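PDB 4GKP: spindle pole body-associated protein VIK1 from Candida glabrata, which probably binds microtubules as the noncatalytic partner of the kinesin Kar3, this piece being its truncated neck and kinesin-like C-terminal motor homology domain. Local coordinates for residues 18-23 with 247-252; 30-35 with 51-56; 63-68 with 98-103. All coordinates share one frame; numbering follows the deposited sequence.

Interaction 1 (18-23 with 247-252)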
ATOM      1  N   PHE A  18       0.696  -9.912   1.439  1.00 33.53           N
ATOM      2  CA  PHE A  18       2.078 -10.208   1.230  1.00 36.07           C
ATOM      3  C   PHE A  18       2.886  -9.907   2.486  1.00 35.94           C
ATOM      4  O   PHE A  18       2.610  -8.943   3.210  1.00 34.99           O
ATOM      5  CB  PHE A  18       2.586  -9.455  -0.003  1.00 37.07           C
ATOM      6  CG  PHE A  18       1.730  -9.674  -1.224  1.00 39.07           C
ATOM      7  CD1 PHE A  18       1.914 -10.788  -2.023  1.00 40.59           C
ATOM      8  CD2 PHE A  18       0.712  -8.785  -1.550  1.00 40.47           C
ATOM      9  CE1 PHE A  18       1.111 -11.007  -3.139  1.00 45.57           C
ATOM     10  CE2 PHE A  18      -0.098  -9.004  -2.657  1.00 42.27           C
ATOM     11  CZ  PHE A  18       0.099 -10.115  -3.457  1.00 40.80           C
ATOM     12  N   ALA A  19       3.866 -10.763   2.746  1.00 36.74           N
ATOM     13  CA  ALA A  19       4.799 -10.560   3.838  1.00 37.90           C
ATOM     14  C   ALA A  19       6.162 -10.279   3.258  1.00 37.70           C
ATOM     15  O   ALA A  19       6.747 -11.124   2.605  1.00 41.58           O
ATOM     16  CB  ALA A  19       4.844 -11.777   4.756  1.00 38.05           C
ATOM     17  N   ASN A  20       6.653  -9.072   3.483  1.00 37.54           N
ATOM     18  CA  ASN A  20       7.994  -8.729   3.091  1.00 38.94           C
ATOM     19  C   ASN A  20       8.873  -9.164   4.265  1.00 39.28           C
ATOM     20  O   ASN A  20       8.886  -8.533   5.324  1.00 40.05           O
ATOM     21  CB  ASN A  20       8.088  -7.224   2.804  1.00 38.44           C
ATOM     22  CG  ASN A  20       9.218  -6.875   1.869  1.00 39.30           C
ATOM     23  OD1 ASN A  20       9.838  -7.743   1.275  1.00 43.43           O
ATOM     24  ND2 ASN A  20       9.493  -5.587   1.732  1.00 42.85           N
ATOM     25  N   ILE A  21       9.563 -10.279   4.069  1.00 38.72           N
ATOM     26  CA  ILE A  21      10.316 -10.955   5.110  1.00 39.94           C
ATOM     27  C   ILE A  21      11.716 -10.376   5.064  1.00 41.20           C
ATOM     28  O   ILE A  21      12.440 -10.579   4.090  1.00 42.57           O
ATOM     29  CB  ILE A  21      10.393 -12.493   4.829  1.00 41.32           C
ATOM     30  CG1 ILE A  21       8.999 -13.096   4.580  1.00 40.26           C
ATOM     31  CG2 ILE A  21      11.155 -13.248   5.918  1.00 37.63           C
ATOM     32  CD1 ILE A  21       8.159 -13.276   5.824  1.00 41.78           C
ATOM     33  N   ILE A  22      12.100  -9.636   6.099  1.00 41.14           N
ATOM     34  CA  ILE A  22      13.492  -9.210   6.198  1.00 44.32           C
ATOM     35  C   ILE A  22      14.253 -10.323   6.946  1.00 46.48           C
ATOM     36  O   ILE A  22      14.466 -10.249   8.154  1.00 41.11           O
ATOM     37  CB  ILE A  22      13.643  -7.795   6.815  1.00 43.98           C
ATOM     38  CG1 ILE A  22      12.611  -6.822   6.214  1.00 41.20           C
ATOM     39  CG2 ILE A  22      15.061  -7.266   6.606  1.00 42.80           C
ATOM     40  CD1 ILE A  22      12.784  -6.551   4.728  1.00 38.22           C
ATOM     41  N   GLU A  23      14.641 -11.351   6.184  1.00 50.09           N
ATOM     42  CA  GLU A  23      15.049 -12.667   6.708  1.00 54.80           C
ATOM     43  C   GLU A  23      16.215 -12.652   7.695  1.00 53.09           C
ATOM     44  O   GLU A  23      16.162 -13.318   8.719  1.00 52.53           O
ATOM     45  CB  GLU A  23      15.358 -13.624   5.552  1.00 58.51           C
ATOM     46  CG  GLU A  23      15.344 -15.100   5.918  1.00 60.02           C
ATOM     47  CD  GLU A  23      15.789 -15.971   4.759  1.00 64.54           C
ATOM     48  OE1 GLU A  23      14.928 -16.673   4.190  1.00 65.12           O
ATOM     49  OE2 GLU A  23      16.991 -15.933   4.398  1.00 62.76           O
ATOM     50  N   VAL A 247       0.859  -5.236   1.944  1.00 31.07           N
ATOM     51  CA  VAL A 247       2.211  -5.708   2.168  1.00 33.58           C
ATOM     52  C   VAL A 247       2.590  -5.392   3.622  1.00 33.28           C
ATOM     53  O   VAL A 247       2.406  -4.267   4.091  1.00 31.29           O
ATOM     54  CB  VAL A 247       3.219  -5.149   1.128  1.00 33.42           C
ATOM     55  CG1 VAL A 247       3.124  -3.640   1.036  1.00 37.57           C
ATOM     56  CG2 VAL A 247       4.643  -5.530   1.487  1.00 34.20           C
ATOM     57  N   PHE A 248       3.079  -6.406   4.330  1.00 32.30           N
ATOM     58  CA  PHE A 248       3.485  -6.264   5.731  1.00 32.32           C
ATOM     59  C   PHE A 248       4.980  -6.467   5.870  1.00 32.66           C
ATOM     60  O   PHE A 248       5.520  -7.493   5.460  1.00 35.76           O
ATOM     61  CB  PHE A 248       2.759  -7.281   6.605  1.00 31.68           C
ATOM     62  CG  PHE A 248       1.260  -7.199   6.520  1.00 31.70           C
ATOM     63  CD1 PHE A 248       0.540  -6.394   7.403  1.00 30.86           C
ATOM     64  CD2 PHE A 248       0.562  -7.952   5.571  1.00 30.70           C
ATOM     65  CE1 PHE A 248      -0.845  -6.334   7.328  1.00 32.45           C
ATOM     66  CE2 PHE A 248      -0.818  -7.899   5.496  1.00 31.36           C
ATOM     67  CZ  PHE A 248      -1.525  -7.076   6.362  1.00 32.23           C
ATOM     68  N   GLN A 249       5.646  -5.473   6.432  1.00 35.59           N
ATOM     69  CA  GLN A 249       7.076  -5.520   6.698  1.00 39.36           C
ATOM     70  C   GLN A 249       7.309  -6.387   7.953  1.00 41.36           C
ATOM     71  O   GLN A 249       6.875  -6.031   9.059  1.00 40.70           O
ATOM     72  CB  GLN A 249       7.583  -4.089   6.888  1.00 41.40           C
ATOM     73  CG  GLN A 249       8.995  -3.944   7.422  1.00 51.15           C
ATOM     74  CD  GLN A 249       9.967  -3.364   6.415  1.00 57.53           C
ATOM     75  OE1 GLN A 249       9.681  -3.282   5.218  1.00 63.31           O
ATOM     76  NE2 GLN A 249      11.135  -2.962   6.899  1.00 59.90           N
ATOM     77  N   ILE A 250       7.941  -7.546   7.760  1.00 41.25           N
ATOM     78  CA  ILE A 250       8.246  -8.452   8.869  1.00 42.58           C
ATOM     79  C   ILE A 250       9.753  -8.476   9.120  1.00 45.46           C
ATOM     80  O   ILE A 250      10.514  -9.087   8.361  1.00 45.42           O
ATOM     81  CB  ILE A 250       7.631  -9.863   8.681  1.00 40.75           C
ATOM     82  CG1 ILE A 250       6.155  -9.850   9.081  1.00 42.82           C
ATOM     83  CG2 ILE A 250       8.266 -10.874   9.612  1.00 39.80           C
ATOM     84  CD1 ILE A 250       5.209  -9.697   7.935  1.00 39.76           C
ATOM     85  N   ASP A 251      10.173  -7.766  10.168  1.00 49.16           N
ATOM     86  CA  ASP A 251      11.593  -7.612  10.485  1.00 49.54           C
ATOM     87  C   ASP A 251      11.916  -7.613  11.981  1.00 51.83           C
ATOM     88  O   ASP A 251      11.310  -8.352  12.760  1.00 50.23           O
ATOM     89  CB  ASP A 251      12.164  -6.363   9.800  1.00 48.42           C
ATOM     90  CG  ASP A 251      11.578  -5.063  10.329  1.00 49.48           C
ATOM     91  OD1 ASP A 251      10.642  -5.096  11.166  1.00 45.66           O
ATOM     92  OD2 ASP A 251      12.074  -3.999   9.892  1.00 51.04           O
ATOM     93  N   HIS A 252      12.870  -6.759  12.354  1.00 55.90           N
ATOM     94  CA  HIS A 252      13.428  -6.685  13.700  1.00 61.13           C
ATOM     95  C   HIS A 252      12.484  -6.153  14.745  1.00 62.95           C
ATOM     96  O   HIS A 252      12.599  -6.488  15.930  1.00 65.56           O
ATOM     97  CB  HIS A 252      14.679  -5.815  13.664  1.00 63.94           C
TER
HETATM   98  O   HOH W   1       7.594  -3.627   3.392  1.00 47.20           O
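Asn-20 and Gln-249 sit side by side on neighbouring strands; the side chains run at a slant to each other and their amide planes stand nearly perpendicular, 80° apart. Asn-20 ND2 and Gln-249 OE1 are 4.2 Å apart, too far for a direct bond, and a water bridges them, accepting from Asn-20 ND2 and giving a proton to Gln-249 OE1 at 2.8 Å. The Gln-249 chain is bent at chi2 (112°), which brings its amide back toward Asn-20 and Ile-22. Its other end, NE2, makes a weak bond to Asp-251 OD2 at 3.3 Å, while Asn-20 OD1 is taken by Asn-56 of the next strand. Nearer the start of the strands the same face becomes apolar, Val-247 CG2 resting 4.1 Å from Asn-20 CB.

Strands 18-22 and 247-250 run parallel with a 25° twist, adjacent members of the central sheet of the kinesin motor-like fold. Four backbone bonds join them, Phe-248 N to Phe-18 O, Asn-20 N to Phe-248 O, Ile-250 N to Asn-20 O and Ile-22 N to Ile-250 O, each 2.8 Å long.

On the other face, small Ala-19 suits its place because Ile-250 reaches over to it, CD1 lying 3.8 Å from Ala-19 CB. Phe-248 turns a ring edge to the Phe-18 carbonyl, with CD2 3.3 Å from Phe-18 O, and its bulk packs with Ile-250 against helix 256-266. Where the strands give out, Ile-22 and Asp-251 run alongside each other, the CB of Ile-22 3.6 Å from the CB of Asp-251. An inverse gamma turn is centred on Ile-22, and Asp-251 OD1 bonds to Ser-253 OG just beyond the other strand.

Interaction 2 (30-35 with 51-56); sequences LIVNYS and TKLIQN
The Tyr-34 ring is the flat group that meets strand 52-56, with Leu-53 and Gln-55 approaching it obliquely and Val-32 of its own segment over one face. Val-32 CG1 stands 3.4 Å above the ring plane, displaced toward the rim. Leu-53 CB comes to 3.7 Å from Tyr-34 CD1, near the root of the ring, and Gln-55 takes the far end, its CG only 3.1 Å from Tyr-34 OH, a tight approach. Both side chains run roughly perpendicular to the tyrosine, and the Gln-55 amide plane is inclined 59° to the ring.

Gln-55 leaves its backbone with CG opposite N (chi1 -167°) and stays extended, so that the methylenes lie against the phenol while the amide goes on to a polar partner. That partner is Glu-23: its OE1 bonds both Tyr-34 OH and Gln-55 NE2, so one carboxylate oxygen ties together the ends of two side chains that touch each other through carbon. A tyrosine suits this half-open place, giving a greasy ring to Leu-53 and a hydroxyl to the acid.

Leu-53 is the buried residue of the contact. Its CD2 reaches 3.4 Å from Asn-33 O and 3.8 Å from Val-32 CG1, the valine and leucine lying alongside with their chains running opposite ways. On the outer side Ser-35 OG donates to Asn-33 OD1 at 3.0 Å from above the amide plane, linking the end of the strand to the residues after it.

Strand 30-33 is an outermost strand of a small antiparallel sheet with 38-41 and 46-49; Val-32 and Tyr-34 also touch Ile-21 of strand 17-22, the neighbour of 52-56 in the central sheet, while Leu-30 packs on helix 256-266.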
ATOM      1  N   LEU A  30      10.133 -16.375  15.277  1.00 51.26           N
ATOM      2  CA  LEU A  30       9.230 -16.437  14.118  1.00 50.09           C
ATOM      3  C   LEU A  30       9.801 -17.409  13.093  1.00 48.32           C
ATOM      4  O   LEU A  30      10.964 -17.299  12.685  1.00 47.78           O
ATOM      5  CB  LEU A  30       8.998 -15.052  13.492  1.00 48.32           C
ATOM      6  CG  LEU A  30       8.266 -13.985  14.312  1.00 46.73           C
ATOM      7  CD1 LEU A  30       8.290 -12.659  13.570  1.00 45.84           C
ATOM      8  CD2 LEU A  30       6.833 -14.392  14.616  1.00 44.73           C
ATOM      9  N   ILE A  31       8.985 -18.382  12.711  1.00 46.83           N
ATOM     10  CA  ILE A  31       9.455 -19.467  11.867  1.00 48.18           C
ATOM     11  C   ILE A  31       8.866 -19.276  10.481  1.00 45.93           C
ATOM     12  O   ILE A  31       7.650 -19.384  10.286  1.00 44.37           O
ATOM     13  CB  ILE A  31       9.133 -20.866  12.468  1.00 48.76           C
ATOM     14  CG1 ILE A  31       9.864 -21.058  13.812  1.00 49.55           C
ATOM     15  CG2 ILE A  31       9.483 -21.989  11.488  1.00 46.08           C
ATOM     16  CD1 ILE A  31      11.338 -20.675  13.819  1.00 49.66           C
ATOM     17  N   VAL A  32       9.749 -18.945   9.545  1.00 44.62           N
ATOM     18  CA  VAL A  32       9.365 -18.644   8.172  1.00 47.85           C
ATOM     19  C   VAL A  32       9.309 -19.925   7.334  1.00 48.86           C
ATOM     20  O   VAL A  32      10.306 -20.649   7.194  1.00 44.84           O
ATOM     21  CB  VAL A  32      10.329 -17.616   7.544  1.00 48.80           C
ATOM     22  CG1 VAL A  32      10.069 -17.468   6.057  1.00 49.65           C
ATOM     23  CG2 VAL A  32      10.193 -16.269   8.239  1.00 48.98           C
ATOM     24  N   ASN A  33       8.128 -20.195   6.792  1.00 48.23           N
ATOM     25  CA  ASN A  33       7.934 -21.319   5.900  1.00 51.96           C
ATOM     26  C   ASN A  33       7.570 -20.856   4.487  1.00 49.22           C
ATOM     27  O   ASN A  33       6.398 -20.625   4.182  1.00 45.27           O
ATOM     28  CB  ASN A  33       6.854 -22.247   6.461  1.00 56.20           C
ATOM     29  CG  ASN A  33       6.915 -23.648   5.870  1.00 62.33           C
ATOM     30  OD1 ASN A  33       7.673 -23.917   4.926  1.00 62.12           O
ATOM     31  ND2 ASN A  33       6.108 -24.555   6.430  1.00 64.23           N
ATOM     32  N   TYR A  34       8.578 -20.733   3.625  1.00 51.70           N
ATOM     33  CA  TYR A  34       8.357 -20.260   2.251  1.00 54.22           C
ATOM     34  C   TYR A  34       7.474 -21.175   1.428  1.00 55.46           C
ATOM     35  O   TYR A  34       6.585 -20.701   0.728  1.00 59.63           O
ATOM     36  CB  TYR A  34       9.679 -19.998   1.534  1.00 50.99           C
ATOM     37  CG  TYR A  34      10.401 -18.803   2.093  1.00 51.97           C
ATOM     38  CD1 TYR A  34       9.851 -17.518   1.991  1.00 48.99           C
ATOM     39  CD2 TYR A  34      11.623 -18.951   2.739  1.00 50.47           C
ATOM     40  CE1 TYR A  34      10.505 -16.415   2.518  1.00 47.06           C
ATOM     41  CE2 TYR A  34      12.290 -17.853   3.258  1.00 49.81           C
ATOM     42  CZ  TYR A  34      11.725 -16.588   3.147  1.00 49.38           C
ATOM     43  OH  TYR A  34      12.396 -15.504   3.663  1.00 49.92           O
ATOM     44  N   SER A  35       7.700 -22.481   1.541  1.00 60.09           N
ATOM     45  CA  SER A  35       6.923 -23.471   0.800  1.00 63.92           C
ATOM     46  C   SER A  35       5.427 -23.370   1.111  1.00 65.51           C
ATOM     47  O   SER A  35       4.591 -23.429   0.204  1.00 68.19           O
ATOM     48  CB  SER A  35       7.449 -24.885   1.084  1.00 70.02           C
ATOM     49  OG  SER A  35       7.120 -25.330   2.394  1.00 76.71           O
ATOM     50  N   THR A  51      -0.843 -14.828   1.160  1.00 44.63           N
ATOM     51  CA  THR A  51      -0.828 -15.126  -0.269  1.00 41.50           C
ATOM     52  C   THR A  51       0.585 -15.464  -0.709  1.00 41.37           C
ATOM     53  O   THR A  51       0.808 -16.427  -1.432  1.00 40.60           O
ATOM     54  CB  THR A  51      -1.286 -13.934  -1.123  1.00 41.77           C
ATOM     55  OG1 THR A  51      -2.496 -13.385  -0.587  1.00 39.98           O
ATOM     56  CG2 THR A  51      -1.486 -14.385  -2.583  1.00 36.81           C
ATOM     57  N   LYS A  52       1.537 -14.655  -0.270  1.00 41.89           N
ATOM     58  CA  LYS A  52       2.906 -14.808  -0.697  1.00 44.16           C
ATOM     59  C   LYS A  52       3.866 -14.222   0.347  1.00 44.10           C
ATOM     60  O   LYS A  52       3.674 -13.105   0.828  1.00 39.69           O
ATOM     61  CB  LYS A  52       3.104 -14.133  -2.067  1.00 47.29           C
ATOM     62  CG  LYS A  52       4.474 -14.319  -2.708  1.00 49.73           C
ATOM     63  CD  LYS A  52       4.550 -15.613  -3.499  1.00 57.86           C
ATOM     64  CE  LYS A  52       5.959 -15.863  -4.026  1.00 59.51           C
ATOM     65  NZ  LYS A  52       6.254 -15.005  -5.205  1.00 59.93           N
ATOM     66  N   LEU A  53       4.874 -15.007   0.710  1.00 43.53           N
ATOM     67  CA  LEU A  53       6.029 -14.491   1.424  1.00 46.88           C
ATOM     68  C   LEU A  53       6.999 -13.988   0.380  1.00 45.68           C
ATOM     69  O   LEU A  53       7.172 -14.614  -0.658  1.00 48.71           O
ATOM     70  CB  LEU A  53       6.714 -15.591   2.243  1.00 46.28           C
ATOM     71  CG  LEU A  53       6.282 -15.902   3.678  1.00 49.94           C
ATOM     72  CD1 LEU A  53       4.784 -15.778   3.918  1.00 47.36           C
ATOM     73  CD2 LEU A  53       6.789 -17.284   4.064  1.00 50.01           C
ATOM     74  N   ILE A  54       7.621 -12.852   0.651  1.00 45.58           N
ATOM     75  CA  ILE A  54       8.690 -12.360  -0.189  1.00 44.77           C
ATOM     76  C   ILE A  54       9.950 -12.424   0.643  1.00 46.61           C
ATOM     77  O   ILE A  54      10.012 -11.824   1.717  1.00 45.28           O
ATOM     78  CB  ILE A  54       8.420 -10.915  -0.657  1.00 43.85           C
ATOM     79  CG1 ILE A  54       7.177 -10.891  -1.549  1.00 42.53           C
ATOM     80  CG2 ILE A  54       9.632 -10.347  -1.392  1.00 39.56           C
ATOM     81  CD1 ILE A  54       6.242  -9.735  -1.278  1.00 40.98           C
ATOM     82  N   GLN A  55      10.929 -13.183   0.154  1.00 48.41           N
ATOM     83  CA  GLN A  55      12.243 -13.274   0.780  1.00 52.77           C
ATOM     84  C   GLN A  55      13.094 -12.046   0.442  1.00 53.72           C
ATOM     85  O   GLN A  55      13.536 -11.857  -0.692  1.00 54.36           O
ATOM     86  CB  GLN A  55      12.975 -14.565   0.373  1.00 53.59           C
ATOM     87  CG  GLN A  55      14.200 -14.850   1.236  1.00 58.37           C
ATOM     88  CD  GLN A  55      15.182 -15.833   0.621  1.00 61.42           C
ATOM     89  OE1 GLN A  55      15.201 -16.036  -0.589  1.00 70.93           O
ATOM     90  NE2 GLN A  55      16.023 -16.428   1.457  1.00 57.88           N
ATOM     91  N   ASN A  56      13.346 -11.233   1.454  1.00 56.84           N
ATOM     92  CA  ASN A  56      14.065  -9.981   1.282  1.00 58.73           C
ATOM     93  C   ASN A  56      15.256  -9.923   2.246  1.00 61.15           C
ATOM     94  O   ASN A  56      15.297 -10.659   3.234  1.00 61.35           O
ATOM     95  CB  ASN A  56      13.091  -8.826   1.534  1.00 54.43           C
ATOM     96  CG  ASN A  56      13.317  -7.651   0.614  1.00 52.75           C
ATOM     97  OD1 ASN A  56      14.431  -7.400   0.160  1.00 53.32           O
ATOM     98  ND2 ASN A  56      12.250  -6.908   0.339  1.00 55.35           N
TER

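Interaction 3 (63-68 with 98-103); sequences DLFKED and EKLLAF
The 3-10 turn 64-66 and the residue before it lie along one side of helix 98-103, with CA atoms 6.6 Å apart for Asp-63 and Lys-99 and 6.7 Å apart for Phe-65 and Phe-103. Phe-65 carries most of the contact. Its CB rests over one face of the Phe-103 ring, 4.1 Å from the ring centroid and 27° off the normal, which makes a CH-pi contact. Beyond CB the Phe-65 ring passes on toward Leu-100, so the two aromatic planes, though only 24° from parallel, are so displaced along their planes that little of one ring lies over the other, their centroids 5.8 Å from each other. The far end of the ring, CZ, meets Leu-100 CD1 at 3.6 Å, and CE2 lies close to the backbone N of Leu-100.

Residues 99, 100 and 103 fall on one side of the helix, as the spacing of an alpha-helix requires, and together they receive the phenylalanine. In the kinesin motor-like fold of this domain the contact joins helix 96-107 to the loop between strand 52-56 and helix 68-78. Ile-73 of the latter helix touches both phenylalanines, His-70 meets the Phe-103 ring edge-to-face, and Leu-100 packs on Phe-188 of strand 183-192. Large apolar side chains suit so enclosed a position.

Asp-63 forms an Asx turn: with CG opposite its backbone N (chi1 179°), its OD1 accepts from Phe-65 N at 2.9 Å, the donor standing above the carboxylate plane. This bond probably helps to hold the start of the turn. Toward the partly exposed border, Lys-99 lays its methylenes against the carboxylate, CD being 3.8 Å from Asp-63 OD2. The lysine NZ remains 5.1 Å from that oxygen, a distance at which opposite charges may still attract weakly without forming a salt bridge.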
ATOM      1  N   ASP A  63      12.601  -5.076  -5.311  1.00 55.33           N
ATOM      2  CA  ASP A  63      11.518  -4.244  -5.807  1.00 47.84           C
ATOM      3  C   ASP A  63      10.304  -5.139  -5.849  1.00 42.96           C
ATOM      4  O   ASP A  63      10.268  -6.063  -6.643  1.00 43.11           O
ATOM      5  CB  ASP A  63      11.863  -3.743  -7.219  1.00 48.64           C
ATOM      6  CG  ASP A  63      10.762  -2.877  -7.848  1.00 45.85           C
ATOM      7  OD1 ASP A  63       9.659  -2.722  -7.279  1.00 40.98           O
ATOM      8  OD2 ASP A  63      11.017  -2.354  -8.947  1.00 45.33           O
ATOM      9  N   LEU A  64       9.320  -4.866  -4.994  1.00 42.11           N
ATOM     10  CA  LEU A  64       8.119  -5.702  -4.878  1.00 41.82           C
ATOM     11  C   LEU A  64       7.236  -5.619  -6.108  1.00 38.57           C
ATOM     12  O   LEU A  64       6.373  -6.458  -6.298  1.00 40.13           O
ATOM     13  CB  LEU A  64       7.286  -5.285  -3.667  1.00 45.95           C
ATOM     14  CG  LEU A  64       8.001  -5.224  -2.318  1.00 52.21           C
ATOM     15  CD1 LEU A  64       7.415  -4.120  -1.443  1.00 52.02           C
ATOM     16  CD2 LEU A  64       7.963  -6.581  -1.629  1.00 50.71           C
ATOM     17  N   PHE A  65       7.445  -4.594  -6.928  1.00 39.06           N
ATOM     18  CA  PHE A  65       6.612  -4.360  -8.107  1.00 40.65           C
ATOM     19  C   PHE A  65       7.060  -5.175  -9.328  1.00 43.56           C
ATOM     20  O   PHE A  65       6.405  -5.163 -10.362  1.00 46.68           O
ATOM     21  CB  PHE A  65       6.479  -2.850  -8.382  1.00 36.55           C
ATOM     22  CG  PHE A  65       5.920  -2.080  -7.205  1.00 33.16           C
ATOM     23  CD1 PHE A  65       4.587  -2.198  -6.854  1.00 32.32           C
ATOM     24  CD2 PHE A  65       6.734  -1.267  -6.437  1.00 32.07           C
ATOM     25  CE1 PHE A  65       4.069  -1.520  -5.761  1.00 31.04           C
ATOM     26  CE2 PHE A  65       6.223  -0.580  -5.343  1.00 31.97           C
ATOM     27  CZ  PHE A  65       4.888  -0.705  -5.003  1.00 30.79           C
ATOM     28  N   LYS A  66       8.146  -5.923  -9.176  1.00 46.67           N
ATOM     29  CA  LYS A  66       8.596  -6.866 -10.193  1.00 53.28           C
ATOM     30  C   LYS A  66       8.122  -8.280  -9.852  1.00 54.90           C
ATOM     31  O   LYS A  66       8.452  -9.235 -10.560  1.00 57.29           O
ATOM     32  CB  LYS A  66      10.136  -6.841 -10.336  1.00 54.23           C
ATOM     33  CG  LYS A  66      10.721  -5.543 -10.886  1.00 57.28           C
ATOM     34  CD  LYS A  66      12.243  -5.611 -10.985  1.00 60.18           C
ATOM     35  N   GLU A  67       7.355  -8.412  -8.770  1.00 53.83           N
ATOM     36  CA  GLU A  67       6.822  -9.713  -8.338  1.00 52.10           C
ATOM     37  C   GLU A  67       5.294  -9.788  -8.547  1.00 51.15           C
ATOM     38  O   GLU A  67       4.801  -9.347  -9.591  1.00 48.97           O
ATOM     39  CB  GLU A  67       7.230 -10.011  -6.891  1.00 51.41           C
ATOM     40  N   ASP A  68       4.554 -10.334  -7.577  1.00 46.94           N
ATOM     41  CA  ASP A  68       3.090 -10.519  -7.696  1.00 47.64           C
ATOM     42  C   ASP A  68       2.249  -9.222  -7.824  1.00 46.56           C
ATOM     43  O   ASP A  68       1.142  -9.230  -8.416  1.00 44.96           O
ATOM     44  CB  ASP A  68       2.550 -11.376  -6.535  1.00 50.76           C
ATOM     45  CG  ASP A  68       2.602 -12.877  -6.822  1.00 52.58           C
ATOM     46  OD1 ASP A  68       3.480 -13.305  -7.588  1.00 54.05           O
ATOM     47  OD2 ASP A  68       1.756 -13.636  -6.279  1.00 56.39           O
ATOM     48  N   GLU A  98       9.115   5.111  -3.672  1.00 42.68           N
ATOM     49  CA  GLU A  98       9.986   5.510  -4.791  1.00 43.46           C
ATOM     50  C   GLU A  98       9.978   4.487  -5.928  1.00 42.41           C
ATOM     51  O   GLU A  98      10.043   4.854  -7.110  1.00 43.85           O
ATOM     52  CB  GLU A  98      11.421   5.744  -4.319  1.00 48.41           C
ATOM     53  CG  GLU A  98      11.557   6.688  -3.126  1.00 56.04           C
ATOM     54  CD  GLU A  98      11.463   5.970  -1.786  1.00 59.13           C
ATOM     55  OE1 GLU A  98      12.168   4.951  -1.592  1.00 66.89           O
ATOM     56  OE2 GLU A  98      10.694   6.428  -0.920  1.00 57.95           O
ATOM     57  N   LYS A  99       9.889   3.209  -5.564  1.00 40.92           N
ATOM     58  CA  LYS A  99       9.846   2.121  -6.542  1.00 41.21           C
ATOM     59  C   LYS A  99       8.489   2.075  -7.259  1.00 38.33           C
ATOM     60  O   LYS A  99       8.396   1.769  -8.456  1.00 39.77           O
ATOM     61  CB  LYS A  99      10.166   0.786  -5.862  1.00 44.50           C
ATOM     62  CG  LYS A  99      11.636   0.611  -5.495  1.00 48.56           C
ATOM     63  CD  LYS A  99      12.497   0.341  -6.728  1.00 53.27           C
ATOM     64  CE  LYS A  99      13.986   0.317  -6.401  1.00 56.62           C
ATOM     65  NZ  LYS A  99      14.297  -0.705  -5.364  1.00 60.70           N
ATOM     66  N   LEU A 100       7.445   2.405  -6.510  1.00 34.30           N
ATOM     67  CA  LEU A 100       6.117   2.584  -7.057  1.00 31.92           C
ATOM     68  C   LEU A 100       6.117   3.656  -8.157  1.00 32.20           C
ATOM     69  O   LEU A 100       5.666   3.391  -9.270  1.00 29.52           O
ATOM     70  CB  LEU A 100       5.147   2.946  -5.945  1.00 28.23           C
ATOM     71  CG  LEU A 100       3.704   3.150  -6.382  1.00 27.23           C
ATOM     72  CD1 LEU A 100       3.124   1.839  -6.881  1.00 24.79           C
ATOM     73  CD2 LEU A 100       2.880   3.743  -5.239  1.00 25.87           C
ATOM     74  N   LEU A 101       6.632   4.852  -7.850  1.00 32.75           N
ATOM     75  CA  LEU A 101       6.788   5.890  -8.875  1.00 34.17           C
ATOM     76  C   LEU A 101       7.560   5.369 -10.083  1.00 32.68           C
ATOM     77  O   LEU A 101       7.119   5.543 -11.216  1.00 35.84           O
ATOM     78  CB  LEU A 101       7.445   7.164  -8.324  1.00 34.54           C
ATOM     79  CG  LEU A 101       6.692   7.912  -7.218  1.00 37.21           C
ATOM     80  CD1 LEU A 101       7.398   9.206  -6.825  1.00 37.00           C
ATOM     81  CD2 LEU A 101       5.254   8.183  -7.609  1.00 35.44           C
ATOM     82  N   ALA A 102       8.685   4.701  -9.834  1.00 32.39           N
ATOM     83  CA  ALA A 102       9.542   4.185 -10.912  1.00 32.12           C
ATOM     84  C   ALA A 102       8.816   3.122 -11.746  1.00 30.74           C
ATOM     85  O   ALA A 102       8.890   3.113 -12.985  1.00 32.79           O
ATOM     86  CB  ALA A 102      10.850   3.640 -10.335  1.00 29.08           C
ATOM     87  N   PHE A 103       8.095   2.243 -11.062  1.00 29.89           N
ATOM     88  CA  PHE A 103       7.272   1.230 -11.736  1.00 29.92           C
ATOM     89  C   PHE A 103       6.253   1.841 -12.714  1.00 29.50           C
ATOM     90  O   PHE A 103       6.090   1.340 -13.826  1.00 29.93           O
ATOM     91  CB  PHE A 103       6.592   0.304 -10.704  1.00 29.59           C
ATOM     92  CG  PHE A 103       5.628  -0.690 -11.313  1.00 30.00           C
ATOM     93  CD1 PHE A 103       6.092  -1.804 -12.011  1.00 29.69           C
ATOM     94  CD2 PHE A 103       4.264  -0.514 -11.178  1.00 29.54           C
ATOM     95  CE1 PHE A 103       5.213  -2.710 -12.569  1.00 29.22           C
ATOM     96  CE2 PHE A 103       3.373  -1.416 -11.737  1.00 29.92           C
ATOM     97  CZ  PHE A 103       3.850  -2.511 -12.434  1.00 31.19           C
TER

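How the interactions relate
Interactions 1 and 2 are close neighbours, their centres about 8 Å apart, because strand 17-22 pairs with 246-250 on one edge and with 52-56 on the other. Ala-19 O and Ile-54 N probably bond at 2.8 Å across that second edge, and Ile-21 CG2 packs 3.4 Å from Tyr-34 OH. Interaction 3 lies farther off, its centre about 16 Å from that of interaction 1 and about 19 Å from that of interaction 2. Leu-64, next to Phe-65 in the loop, links that loop to both: its CD2 packs 3.6 Å from Asn-20 OD1 and equally near Ile-54 CD1. Along the chain, interactions 2 and 3 follow in series, nested within the long loop that interaction 1 closes.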